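Putative alpha-galactosidase/melibiase (Bacteroides fragilis, PDB 4OGZ) probably releases terminal, non-reducing alpha-D-galactose from alpha-D-galactosides by hydrolysis, as a family 27 glycosyl hydrolase that couples a barrel domain to beta-sandwich domains. Local coordinates at residues 21-24 against 28-31; 143-148 against 154-159; 236-241 against 249-254; 440-445 against 449-454. All blocks are in the same frame, centred on the assembly; numbering follows the deposited sequence.

Contact 1 of 4, residues 21-24 against 28-31; sequences VGNY and PFLF
Val21 meets two aromatic rings at once, Phe29 and Phe31, and its two methyl groups divide the work. CG1 lies over one face of the Phe31 ring in a CH-pi contact, 4.2 Å from the ring centroid, and is displaced toward the rim, where Phe31 CE1 is its nearest carbon. CG2 turns to the other ring and touches the edge of Phe29, with Val21 CG2 and Phe29 CZ 4.0 Å apart. A first torsion of -57° sets CG1 anti to the carbonyl carbon and leaves CG2 between the backbone N and that carbon, which aims one branch at each ring.

The polar part of the contact is a single hydrogen bond from a side chain to the backbone. Asn23 ND2 donates to Pro28 O at 3.0 Å, reaching the oxygen from above the carbonyl plane, 51° out of it. Asn23 OD1 has a partner of its own, a weak bond with Ser248 OG, so both ends of this buried amide are engaged.

Amide and ring also meet. Asn23 ND2 comes to the edge of Phe29, 3.9 Å from its CD2, and the two planes stand 81° apart, nearly perpendicular.

Strands 20-23 and 28-36 belong to different sheets. Their short segments run nearly antiparallel with axes 8.6 Å apart, and side chains rather than a backbone ladder join them. Val21, Phe29 and Phe31 also touch Ile90 or Leu88 of strand 82-92. Two sheets packed over these three side chains form a beta sandwich, here the core of the N-terminal Ig-like domain.

Contact 2 of 4, residues 143-148 against 154-159; sequences DFWQLP and GHIQID
Trp145 and Leu147 hold residues 154-159 through two backbone hydrogen bonds: Asp159 N donates to Trp145 O at 2.8 Å, and Leu147 N donates to Gln157 O at the same length, 2.8 Å. Between them Gln146 faces Ile158 in a single beta bridge, and Gln146 CA adds a close C-H contact to Gln157 O. Side chains close round this core. The far edge of the Trp145 indole meets two isoleucines near its plane, CH2 lying 3.9 Å from Ile156 CG2 and CZ3 3.9 Å from Ile158 CG1, while Gln146 CB covers part of one indole face. Leu147 CD2 rests against the Asp159 carboxylate carbon CG at 3.7 Å.

Both segments belong to the long loop between strand 138-140 and helix 166-176, at the C-terminal end of a TIM-barrel strand, the end that carries the active site in such barrels. A water ties Leu147 O to Gln157 N across the loop.

Farther out, Trp145 NE1 donates to Tyr184 O of strand 180-186, which pins the indole to the barrel. The Gln146 chain bends at chi2 (-84°), away from residues 154-159, and its NE2 donates to Cys196 O. Asp159 OD1 accepts from Thr161 N.

Contact 3 of 4, residues 236-241 against 249-254; sequences EKMGRA and IVFSIC
Phe251 carries the whole of this contact, reaching from strand 250-254 to Met238 and Gly239 on helix 228-244. Ahead of it in the chain, Ile249 rests on Leu242 one turn farther along the helix, and Val250 points into other company, against Leu216 and Leu272 of the flanking strands.

At Phe251 the strand turns a side chain to the helix. With CG anti to the backbone N (chi1 -171°), the ring projects from the sheet and its outer atoms meet the helix backbone itself. CE2 approaches Gly239 CA to 3.4 Å and Gly239 N to 3.6 Å, a close fit made possible by the absence of a side chain at Gly239. On the other side of CZ, Phe251 CE1 lies 3.8 Å from CG of Met238, present as selenomethionine, and Phe251 CZ itself lies 3.9 Å from Met238 CB. The selenomethionine chain then bends at chi2 (53°), carrying its end away from the strand. The residues that touch are all buried, and the contact is one of van der Waals packing.

Two residues later, Ile253 on the same strand covers one face of the Phe251 ring, its CG1 4.1 Å above the plane over the centre. The phenyl group is thus held between helix and strand neighbour.

Strand 250-254 lies between 216-220 and 272-274 in the parallel barrel sheet, with Phe251 N bonded to His271 ND1. Helix 228-244 is the connection of the beta-alpha-beta unit between strands 216-220 and 250-254, right-handed as is usual in TIM barrels, and Tyr219 from the first strand with Tyr235 and Leu242 from the helix complete the surroundings of Phe251.

Contact 4 of 4, residues 440-445 against 449-454; sequences DRVYDV and SLVAEA
The Arg441 guanidinium lies with one face against Leu450, whose CD2 methyl stands 3.8 Å above the plane and toward its rim. The arginine chain is extended from CG to NE, which carries the guanidinium alongside Leu450. The other flat group is the Tyr443 ring. It is met obliquely by the backbone of residues 449-454, with Tyr443 CE1 3.6 Å from Ser449 N, and its hydroxyl bonds Asp379 on helix 378-384.

Beneath these side chains runs a short antiparallel ladder. Asp444 and Ser449 form a hydrogen-bonded pair, Asp444 N to Ser449 O at 2.7 Å and Ser449 N to Asp444 O at 3.1 Å, and Tyr443 with Leu450 is the non-hydrogen-bonded pair beside it. Val451 N then donates to Val442 O at 2.8 Å, almost straight at 174°. A water spans the next step by linking Val442 N to Val451 O.

The face that bears Asp444 and Ser449 is apolar toward its end: Val442 CG1 touches Val451 CB at 3.8 Å, and Val451 CG2 lies equally near the CB of Asp444. The carboxylate of Asp444 turns to the hairpin bend, where OD1 accepts from Ile446 N and Glu447 N, as in an Asx turn.

Strand 442-444 is held on its other side by strand 467-472, while 449-450, the second strand of a beta hairpin, is outermost in this antiparallel sheet of the C-terminal beta-sandwich domain. Just ahead of strand 442-444 a classic beta bulge sets Asp440 and Arg441 together opposite Lys473, and Phe470 and Trp458 pack against Val442 and Val451.

How the contacts relate
Along the chain the four contacts follow one another in series, and between them they sample three domains. Contact 1 joins the two sheets of the N-terminal Ig-like sandwich, contacts 2 and 3 lie in the TIM barrel, and contact 4 is a hairpin of the C-terminal sandwich. The two barrel contacts have centres about 18 Å apart and differ in kind, one bridging a loop, the other packing a helix on the sheet. Contact 1 comes within about 4 Å of contact 3 at the nearest atoms, so the Ig-like domain sits close against the barrel. Contact 4 is remote, with its centre about 53 Å from that of contact 2, across the chain's centre.

Contact 1 of 4, residues 21-24 against 28-31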
loop_
_atom_site.group_PDB
_atom_site.type_symbol
_atom_site.label_atom_id
_atom_site.label_comp_id
_atom_site.label_asym_id
_atom_site.label_seq_id
_atom_site.Cartn_x
_atom_site.Cartn_y
_atom_site.Cartn_z
ATOM N N VAL A 21 6.176 10.627 -7.520
ATOM C CA VAL A 21 6.999 9.758 -6.711
ATOM C C VAL A 21 8.044 10.595 -5.997
ATOM O O VAL A 21 8.537 11.581 -6.542
ATOM C CB VAL A 21 7.674 8.663 -7.552
ATOM C CG1 VAL A 21 6.630 7.872 -8.277
ATOM C CG2 VAL A 21 8.637 9.265 -8.553
ATOM N N GLY A 22 8.335 10.251 -4.750
ATOM C CA GLY A 22 9.327 10.963 -3.975
ATOM C C GLY A 22 10.460 10.034 -3.582
ATOM O O GLY A 22 10.272 8.806 -3.459
ATOM N N ASN A 23 11.636 10.618 -3.427
ATOM C CA ASN A 23 12.814 9.916 -2.987
ATOM C C ASN A 23 13.749 10.887 -2.311
ATOM O O ASN A 23 13.774 12.083 -2.694
ATOM C CB ASN A 23 13.499 9.257 -4.202
ATOM C CG ASN A 23 14.445 8.129 -3.809
ATOM O OD1 ASN A 23 14.109 7.296 -3.001
ATOM N ND2 ASN A 23 15.644 8.113 -4.403
ATOM N N TYR A 24 14.529 10.425 -1.336
ATOM C CA TYR A 24 15.555 11.273 -0.761
ATOM C C TYR A 24 16.718 11.536 -1.739
ATOM O O TYR A 24 17.126 10.656 -2.524
ATOM C CB TYR A 24 16.194 10.700 0.485
ATOM C CG TYR A 24 15.264 10.343 1.638
ATOM C CD1 TYR A 24 14.125 11.094 1.912
ATOM C CD2 TYR A 24 15.579 9.270 2.496
ATOM C CE1 TYR A 24 13.298 10.783 2.954
ATOM C CE2 TYR A 24 14.760 8.950 3.561
ATOM C CZ TYR A 24 13.597 9.685 3.764
ATOM O OH TYR A 24 12.775 9.470 4.814
ATOM N N PRO A 28 19.759 5.737 -3.937
ATOM C CA PRO A 28 19.305 4.979 -5.066
ATOM C C PRO A 28 17.857 5.289 -5.396
ATOM O O PRO A 28 17.038 5.435 -4.478
ATOM C CB PRO A 28 19.493 3.497 -4.582
ATOM C CG PRO A 28 20.719 3.585 -3.721
ATOM C CD PRO A 28 20.591 4.921 -3.025
ATOM N N PHE A 29 17.570 5.365 -6.708
ATOM C CA PHE A 29 16.239 5.587 -7.280
ATOM C C PHE A 29 15.866 4.452 -8.219
ATOM O O PHE A 29 16.657 4.080 -9.097
ATOM C CB PHE A 29 16.209 6.836 -8.121
ATOM C CG PHE A 29 14.818 7.233 -8.637
ATOM C CD1 PHE A 29 14.283 6.688 -9.801
ATOM C CD2 PHE A 29 14.077 8.214 -7.968
ATOM C CE1 PHE A 29 13.023 7.093 -10.261
ATOM C CE2 PHE A 29 12.823 8.592 -8.401
ATOM C CZ PHE A 29 12.278 8.013 -9.528
ATOM N N LEU A 30 14.649 3.941 -8.050
ATOM C CA LEU A 30 14.116 2.864 -8.848
ATOM C C LEU A 30 12.603 3.054 -9.047
ATOM O O LEU A 30 11.854 3.244 -8.071
ATOM C CB LEU A 30 14.371 1.507 -8.148
ATOM C CG LEU A 30 13.919 0.318 -8.971
ATOM C CD1 LEU A 30 14.756 0.176 -10.219
ATOM C CD2 LEU A 30 13.979 -0.970 -8.115
ATOM N N PHE A 31 12.140 2.991 -10.292
ATOM C CA PHE A 31 10.694 3.066 -10.586
ATOM C C PHE A 31 10.357 2.376 -11.897
ATOM O O PHE A 31 10.913 2.702 -12.959
ATOM C CB PHE A 31 10.225 4.516 -10.618
ATOM C CG PHE A 31 8.730 4.673 -10.803
ATOM C CD1 PHE A 31 7.846 4.346 -9.791
ATOM C CD2 PHE A 31 8.224 5.140 -11.987
ATOM C CE1 PHE A 31 6.467 4.469 -9.978
ATOM C CE2 PHE A 31 6.856 5.282 -12.176
ATOM C CZ PHE A 31 5.965 4.965 -11.166
#

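Contact 2 of 4, residues 143-148 against 154-159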
loop_
_atom_site.group_PDB
_atom_site.type_symbol
_atom_site.label_atom_id
_atom_site.label_comp_id
_atom_site.label_asym_id
_atom_site.label_seq_id
_atom_site.Cartn_x
_atom_site.Cartn_y
_atom_site.Cartn_z
ATOM N N ASP A 143 7.570 -11.175 9.657
ATOM C CA ASP A 143 8.358 -11.783 10.751
ATOM C C ASP A 143 8.908 -13.142 10.301
ATOM O O ASP A 143 8.370 -13.764 9.367
ATOM C CB ASP A 143 7.452 -11.892 12.010
ATOM C CG ASP A 143 8.239 -12.055 13.371
ATOM O OD1 ASP A 143 9.480 -12.180 13.381
ATOM O OD2 ASP A 143 7.563 -12.048 14.439
ATOM N N PHE A 144 9.989 -13.569 10.954
ATOM C CA PHE A 144 10.562 -14.936 10.874
ATOM C C PHE A 144 11.572 -15.170 9.735
ATOM O O PHE A 144 11.815 -16.304 9.363
ATOM C CB PHE A 144 9.464 -15.995 10.795
ATOM C CG PHE A 144 8.607 -16.083 12.011
ATOM C CD1 PHE A 144 9.115 -16.605 13.195
ATOM C CD2 PHE A 144 7.259 -15.698 11.968
ATOM C CE1 PHE A 144 8.302 -16.723 14.324
ATOM C CE2 PHE A 144 6.459 -15.785 13.100
ATOM C CZ PHE A 144 6.975 -16.322 14.275
ATOM N N TRP A 145 12.138 -14.106 9.177
ATOM C CA TRP A 145 13.227 -14.218 8.202
ATOM C C TRP A 145 14.563 -14.425 8.899
ATOM O O TRP A 145 15.545 -14.870 8.276
ATOM C CB TRP A 145 13.306 -12.962 7.320
ATOM C CG TRP A 145 13.510 -11.732 8.101
ATOM C CD1 TRP A 145 12.549 -10.895 8.588
ATOM C CD2 TRP A 145 14.767 -11.176 8.493
ATOM N NE1 TRP A 145 13.145 -9.834 9.291
ATOM C CE2 TRP A 145 14.507 -9.993 9.210
ATOM C CE3 TRP A 145 16.098 -11.521 8.226
ATOM C CZ2 TRP A 145 15.518 -9.216 9.702
ATOM C CZ3 TRP A 145 17.096 -10.735 8.712
ATOM C CH2 TRP A 145 16.813 -9.602 9.449
ATOM N N GLN A 146 14.582 -14.069 10.182
ATOM C CA GLN A 146 15.779 -14.052 10.987
ATOM C C GLN A 146 15.752 -15.157 12.018
ATOM O O GLN A 146 14.684 -15.762 12.322
ATOM C CB GLN A 146 15.965 -12.673 11.642
ATOM C CG GLN A 146 15.027 -12.325 12.778
ATOM C CD GLN A 146 13.693 -11.752 12.332
ATOM O OE1 GLN A 146 12.894 -12.416 11.648
ATOM N NE2 GLN A 146 13.432 -10.504 12.738
ATOM N N LEU A 147 16.920 -15.430 12.567
ATOM C CA LEU A 147 17.035 -16.477 13.589
ATOM C C LEU A 147 16.668 -15.907 14.948
ATOM O O LEU A 147 16.658 -14.689 15.121
ATOM C CB LEU A 147 18.454 -17.080 13.619
ATOM C CG LEU A 147 18.917 -17.932 12.431
ATOM C CD1 LEU A 147 20.277 -18.521 12.744
ATOM C CD2 LEU A 147 17.939 -19.049 12.080
ATOM N N PRO A 148 16.376 -16.782 15.923
ATOM C CA PRO A 148 15.978 -16.283 17.234
ATOM C C PRO A 148 17.050 -15.435 17.946
ATOM O O PRO A 148 16.700 -14.413 18.541
ATOM C CB PRO A 148 15.656 -17.574 18.038
ATOM C CG PRO A 148 15.421 -18.633 17.016
ATOM C CD PRO A 148 16.289 -18.262 15.837
ATOM N N GLY A 154 27.339 -9.621 16.958
ATOM C CA GLY A 154 26.413 -8.493 17.154
ATOM C C GLY A 154 25.485 -8.193 15.976
ATOM O O GLY A 154 24.715 -7.261 16.020
ATOM N N HIS A 155 25.527 -9.004 14.930
ATOM C CA HIS A 155 24.621 -8.821 13.789
ATOM C C HIS A 155 23.468 -9.785 13.831
ATOM O O HIS A 155 23.600 -10.906 14.312
ATOM C CB HIS A 155 25.366 -9.007 12.491
ATOM C CG HIS A 155 26.332 -7.926 12.251
ATOM N ND1 HIS A 155 26.037 -6.833 11.470
ATOM C CD2 HIS A 155 27.566 -7.710 12.760
ATOM C CE1 HIS A 155 27.069 -6.012 11.460
ATOM N NE2 HIS A 155 28.011 -6.523 12.234
ATOM N N ILE A 156 22.337 -9.316 13.349
ATOM C CA ILE A 156 21.123 -10.098 13.266
ATOM C C ILE A 156 21.341 -11.181 12.223
ATOM O O ILE A 156 22.056 -10.963 11.257
ATOM C CB ILE A 156 19.915 -9.174 12.961
ATOM C CG1 ILE A 156 18.594 -9.869 13.217
ATOM C CG2 ILE A 156 19.937 -8.706 11.525
ATOM C CD1 ILE A 156 17.440 -8.878 13.258
ATOM N N GLN A 157 20.848 -12.396 12.470
ATOM C CA GLN A 157 21.198 -13.529 11.596
ATOM C C GLN A 157 20.027 -13.892 10.679
ATOM O O GLN A 157 18.906 -14.076 11.122
ATOM C CB GLN A 157 21.675 -14.734 12.408
ATOM C CG GLN A 157 22.927 -14.441 13.232
ATOM C CD GLN A 157 24.158 -14.194 12.371
ATOM O OE1 GLN A 157 24.481 -15.004 11.483
ATOM N NE2 GLN A 157 24.862 -13.072 12.629
ATOM N N ILE A 158 20.306 -13.934 9.384
ATOM C CA ILE A 158 19.326 -14.316 8.402
ATOM C C ILE A 158 19.165 -15.805 8.581
ATOM O O ILE A 158 20.128 -16.542 8.775
ATOM C CB ILE A 158 19.788 -14.031 6.972
ATOM C CG1 ILE A 158 19.885 -12.531 6.723
ATOM C CG2 ILE A 158 18.842 -14.632 5.928
ATOM C CD1 ILE A 158 20.847 -12.202 5.604
ATOM N N ASP A 159 17.933 -16.245 8.541
ATOM C CA ASP A 159 17.671 -17.680 8.530
ATOM C C ASP A 159 17.966 -18.224 7.113
ATOM O O ASP A 159 17.179 -18.020 6.185
ATOM C CB ASP A 159 16.241 -17.933 8.922
ATOM C CG ASP A 159 15.917 -19.419 8.968
ATOM O OD1 ASP A 159 16.665 -20.213 8.325
ATOM O OD2 ASP A 159 14.983 -19.769 9.731
HETATM O O HOH W 1 19.195 -13.375 14.484
#

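Contact 3 of 4, residues 236-241 against 249-254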
loop_
_atom_site.group_PDB
_atom_site.type_symbol
_atom_site.label_atom_id
_atom_site.label_comp_id
_atom_site.label_asym_id
_atom_site.label_seq_id
_atom_site.Cartn_x
_atom_site.Cartn_y
_atom_site.Cartn_z
ATOM N N GLU A 236 11.972 6.663 17.437
ATOM C CA GLU A 236 12.882 7.747 16.993
ATOM C C GLU A 236 14.309 7.229 16.773
ATOM O O GLU A 236 14.986 7.647 15.840
ATOM C CB GLU A 236 12.858 8.900 17.988
ATOM C CG GLU A 236 13.613 10.117 17.476
ATOM C CD GLU A 236 13.827 11.191 18.518
ATOM O OE1 GLU A 236 13.039 11.252 19.490
ATOM O OE2 GLU A 236 14.798 11.976 18.358
ATOM N N LYS A 237 14.767 6.335 17.645
ATOM C CA LYS A 237 16.084 5.725 17.477
ATOM C C LYS A 237 16.187 5.052 16.125
ATOM O O LYS A 237 17.159 5.257 15.390
ATOM C CB LYS A 237 16.392 4.718 18.603
ATOM C CG LYS A 237 17.331 5.257 19.669
ATOM C CD LYS A 237 17.080 4.699 21.085
ATOM C CE LYS A 237 17.313 3.194 21.255
ATOM N NZ LYS A 237 18.731 2.792 21.501
HETATM N N MSE A 238 15.202 4.221 15.794
HETATM C CA MSE A 238 15.254 3.493 14.521
HETATM C C MSE A 238 15.034 4.401 13.332
HETATM O O MSE A 238 15.619 4.172 12.279
HETATM C CB MSE A 238 14.220 2.373 14.515
HETATM C CG MSE A 238 14.235 1.550 13.229
HETATM SE SE MSE A 238 16.026 0.853 12.764
HETATM C CE MSE A 238 15.806 -0.984 13.420
ATOM N N GLY A 239 14.202 5.433 13.492
ATOM C CA GLY A 239 13.932 6.363 12.414
ATOM C C GLY A 239 15.171 7.144 12.037
ATOM O O GLY A 239 15.491 7.301 10.845
ATOM N N ARG A 240 15.886 7.623 13.048
ATOM C CA ARG A 240 17.171 8.292 12.823
ATOM C C ARG A 240 18.236 7.332 12.237
ATOM O O ARG A 240 19.002 7.719 11.342
ATOM C CB ARG A 240 17.678 8.955 14.117
ATOM C CG ARG A 240 16.984 10.278 14.439
ATOM C CD ARG A 240 17.549 11.066 15.610
ATOM N NE ARG A 240 17.287 10.440 16.914
ATOM C CZ ARG A 240 18.119 9.613 17.564
ATOM N NH1 ARG A 240 19.304 9.277 17.061
ATOM N NH2 ARG A 240 17.761 9.106 18.747
ATOM N N ALA A 241 18.289 6.097 12.733
ATOM C CA ALA A 241 19.209 5.096 12.180
ATOM C C ALA A 241 18.929 4.838 10.686
ATOM O O ALA A 241 19.865 4.824 9.863
ATOM C CB ALA A 241 19.142 3.783 12.955
ATOM N N ILE A 249 14.784 4.538 2.927
ATOM C CA ILE A 249 14.031 3.412 3.507
ATOM C C ILE A 249 12.753 3.892 4.145
ATOM O O ILE A 249 12.754 4.795 5.016
ATOM C CB ILE A 249 14.846 2.633 4.525
ATOM C CG1 ILE A 249 16.123 2.092 3.875
ATOM C CG2 ILE A 249 14.055 1.452 5.055
ATOM C CD1 ILE A 249 17.147 1.547 4.852
ATOM N N VAL A 250 11.653 3.309 3.690
ATOM C CA VAL A 250 10.336 3.575 4.243
ATOM C C VAL A 250 10.269 3.025 5.658
ATOM O O VAL A 250 10.672 1.871 5.940
ATOM C CB VAL A 250 9.209 2.971 3.360
ATOM C CG1 VAL A 250 7.852 3.052 4.039
ATOM C CG2 VAL A 250 9.166 3.665 2.008
ATOM N N PHE A 251 9.716 3.824 6.555
ATOM C CA PHE A 251 9.620 3.451 7.961
ATOM C C PHE A 251 8.144 3.232 8.312
ATOM O O PHE A 251 7.380 4.185 8.394
ATOM C CB PHE A 251 10.269 4.537 8.809
ATOM C CG PHE A 251 10.444 4.185 10.262
ATOM C CD1 PHE A 251 10.573 2.888 10.686
ATOM C CD2 PHE A 251 10.577 5.193 11.186
ATOM C CE1 PHE A 251 10.799 2.610 12.011
ATOM C CE2 PHE A 251 10.821 4.927 12.524
ATOM C CZ PHE A 251 10.915 3.627 12.939
ATOM N N SER A 252 7.750 1.955 8.428
ATOM C CA SER A 252 6.384 1.564 8.762
ATOM C C SER A 252 6.376 1.279 10.245
ATOM O O SER A 252 7.039 0.341 10.723
ATOM C CB SER A 252 5.931 0.351 7.935
ATOM O OG SER A 252 4.867 -0.451 8.512
ATOM N N ILE A 253 5.594 2.073 10.962
ATOM C CA ILE A 253 5.482 2.009 12.395
ATOM C C ILE A 253 4.303 1.100 12.749
ATOM O O ILE A 253 3.224 1.207 12.196
ATOM C CB ILE A 253 5.328 3.416 12.951
ATOM C CG1 ILE A 253 6.654 4.192 12.647
ATOM C CG2 ILE A 253 5.001 3.432 14.436
ATOM C CD1 ILE A 253 6.796 5.480 13.414
ATOM N N CYS A 254 4.549 0.206 13.685
ATOM C CA CYS A 254 3.584 -0.843 14.004
ATOM C C CYS A 254 3.538 -1.050 15.515
ATOM O O CYS A 254 4.221 -1.950 16.078
ATOM C CB CYS A 254 3.935 -2.119 13.237
ATOM S SG CYS A 254 2.710 -3.425 13.542
#

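Contact 4 of 4, residues 440-445 against 449-454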
loop_
_atom_site.group_PDB
_atom_site.type_symbol
_atom_site.label_atom_id
_atom_site.label_comp_id
_atom_site.label_asym_id
_atom_site.label_seq_id
_atom_site.Cartn_x
_atom_site.Cartn_y
_atom_site.Cartn_z
ATOM N N ASP A 440 -23.888 16.174 -11.686
ATOM C CA ASP A 440 -24.206 16.289 -13.100
ATOM C C ASP A 440 -23.588 15.157 -13.931
ATOM O O ASP A 440 -24.178 14.727 -14.903
ATOM C CB ASP A 440 -23.776 17.653 -13.625
ATOM C CG ASP A 440 -24.530 18.794 -12.946
ATOM O OD1 ASP A 440 -25.697 18.618 -12.524
ATOM O OD2 ASP A 440 -23.942 19.876 -12.825
ATOM N N ARG A 441 -22.420 14.671 -13.522
ATOM C CA ARG A 441 -21.746 13.611 -14.191
ATOM C C ARG A 441 -21.226 12.623 -13.156
ATOM O O ARG A 441 -20.400 12.972 -12.309
ATOM C CB ARG A 441 -20.591 14.177 -15.005
ATOM C CG ARG A 441 -20.017 13.168 -15.971
ATOM C CD ARG A 441 -18.854 13.752 -16.745
ATOM N NE ARG A 441 -18.499 12.907 -17.887
ATOM C CZ ARG A 441 -17.710 11.833 -17.840
ATOM N NH1 ARG A 441 -17.157 11.434 -16.697
ATOM N NH2 ARG A 441 -17.475 11.153 -18.953
ATOM N N VAL A 442 -21.710 11.385 -13.223
ATOM C CA VAL A 442 -21.438 10.418 -12.178
ATOM C C VAL A 442 -20.968 9.131 -12.816
ATOM O O VAL A 442 -21.620 8.607 -13.713
ATOM C CB VAL A 442 -22.677 10.173 -11.296
ATOM C CG1 VAL A 442 -22.406 9.066 -10.271
ATOM C CG2 VAL A 442 -23.081 11.471 -10.604
ATOM N N TYR A 443 -19.802 8.661 -12.386
ATOM C CA TYR A 443 -19.189 7.472 -12.938
ATOM C C TYR A 443 -19.170 6.376 -11.868
ATOM O O TYR A 443 -18.712 6.595 -10.749
ATOM C CB TYR A 443 -17.787 7.822 -13.420
ATOM C CG TYR A 443 -17.010 6.664 -13.977
ATOM C CD1 TYR A 443 -17.244 6.202 -15.270
ATOM C CD2 TYR A 443 -16.035 6.027 -13.207
ATOM C CE1 TYR A 443 -16.540 5.131 -15.782
ATOM C CE2 TYR A 443 -15.317 4.963 -13.718
ATOM C CZ TYR A 443 -15.583 4.513 -15.002
ATOM O OH TYR A 443 -14.871 3.449 -15.495
ATOM N N ASP A 444 -19.696 5.219 -12.207
ATOM C CA ASP A 444 -19.727 4.058 -11.298
ATOM C C ASP A 444 -18.429 3.278 -11.481
ATOM O O ASP A 444 -18.190 2.678 -12.510
ATOM C CB ASP A 444 -20.959 3.211 -11.558
ATOM C CG ASP A 444 -21.098 2.055 -10.596
ATOM O OD1 ASP A 444 -20.079 1.459 -10.181
ATOM O OD2 ASP A 444 -22.249 1.741 -10.262
ATOM N N VAL A 445 -17.589 3.341 -10.460
ATOM C CA VAL A 445 -16.240 2.786 -10.456
ATOM C C VAL A 445 -16.197 1.259 -10.335
ATOM O O VAL A 445 -15.225 0.631 -10.740
ATOM C CB VAL A 445 -15.456 3.442 -9.288
ATOM C CG1 VAL A 445 -14.226 2.640 -8.869
ATOM C CG2 VAL A 445 -15.081 4.852 -9.674
ATOM N N SER A 449 -18.835 2.357 -15.516
ATOM C CA SER A 449 -19.764 3.008 -16.455
ATOM C C SER A 449 -20.421 4.246 -15.890
ATOM O O SER A 449 -20.500 4.410 -14.679
ATOM C CB SER A 449 -20.867 2.044 -16.824
ATOM O OG SER A 449 -21.469 1.583 -15.636
ATOM N N LEU A 450 -20.932 5.092 -16.777
ATOM C CA LEU A 450 -21.641 6.292 -16.381
ATOM C C LEU A 450 -22.958 5.917 -15.772
ATOM O O LEU A 450 -23.620 5.014 -16.235
ATOM C CB LEU A 450 -21.885 7.242 -17.559
ATOM C CG LEU A 450 -20.730 8.141 -17.974
ATOM C CD1 LEU A 450 -21.192 9.057 -19.100
ATOM C CD2 LEU A 450 -20.192 8.965 -16.819
ATOM N N VAL A 451 -23.316 6.619 -14.712
ATOM C CA VAL A 451 -24.600 6.486 -14.049
ATOM C C VAL A 451 -25.572 7.380 -14.794
ATOM O O VAL A 451 -25.235 8.536 -15.097
ATOM C CB VAL A 451 -24.467 6.893 -12.556
ATOM C CG1 VAL A 451 -25.818 7.125 -11.899
ATOM C CG2 VAL A 451 -23.688 5.841 -11.797
ATOM N N ALA A 452 -26.760 6.866 -15.092
ATOM C CA ALA A 452 -27.754 7.646 -15.820
ATOM C C ALA A 452 -28.933 8.064 -14.940
ATOM O O ALA A 452 -30.014 8.363 -15.435
ATOM C CB ALA A 452 -28.225 6.880 -17.055
ATOM N N GLU A 453 -28.689 8.149 -13.634
ATOM C CA GLU A 453 -29.680 8.648 -12.672
ATOM C C GLU A 453 -29.814 10.184 -12.717
ATOM O O GLU A 453 -28.968 10.878 -13.289
ATOM C CB GLU A 453 -29.304 8.199 -11.251
ATOM C CG GLU A 453 -29.018 6.694 -11.065
ATOM C CD GLU A 453 -30.260 5.842 -10.840
ATOM O OE1 GLU A 453 -31.381 6.369 -10.784
ATOM O OE2 GLU A 453 -30.108 4.613 -10.714
ATOM N N ALA A 454 -30.870 10.707 -12.115
ATOM C CA ALA A 454 -31.107 12.145 -12.114
ATOM C C ALA A 454 -29.932 12.958 -11.551
ATOM O O ALA A 454 -29.270 12.574 -10.573
ATOM C CB ALA A 454 -32.361 12.469 -11.323
HETATM O O HOH W 2 -24.049 10.765 -14.909
#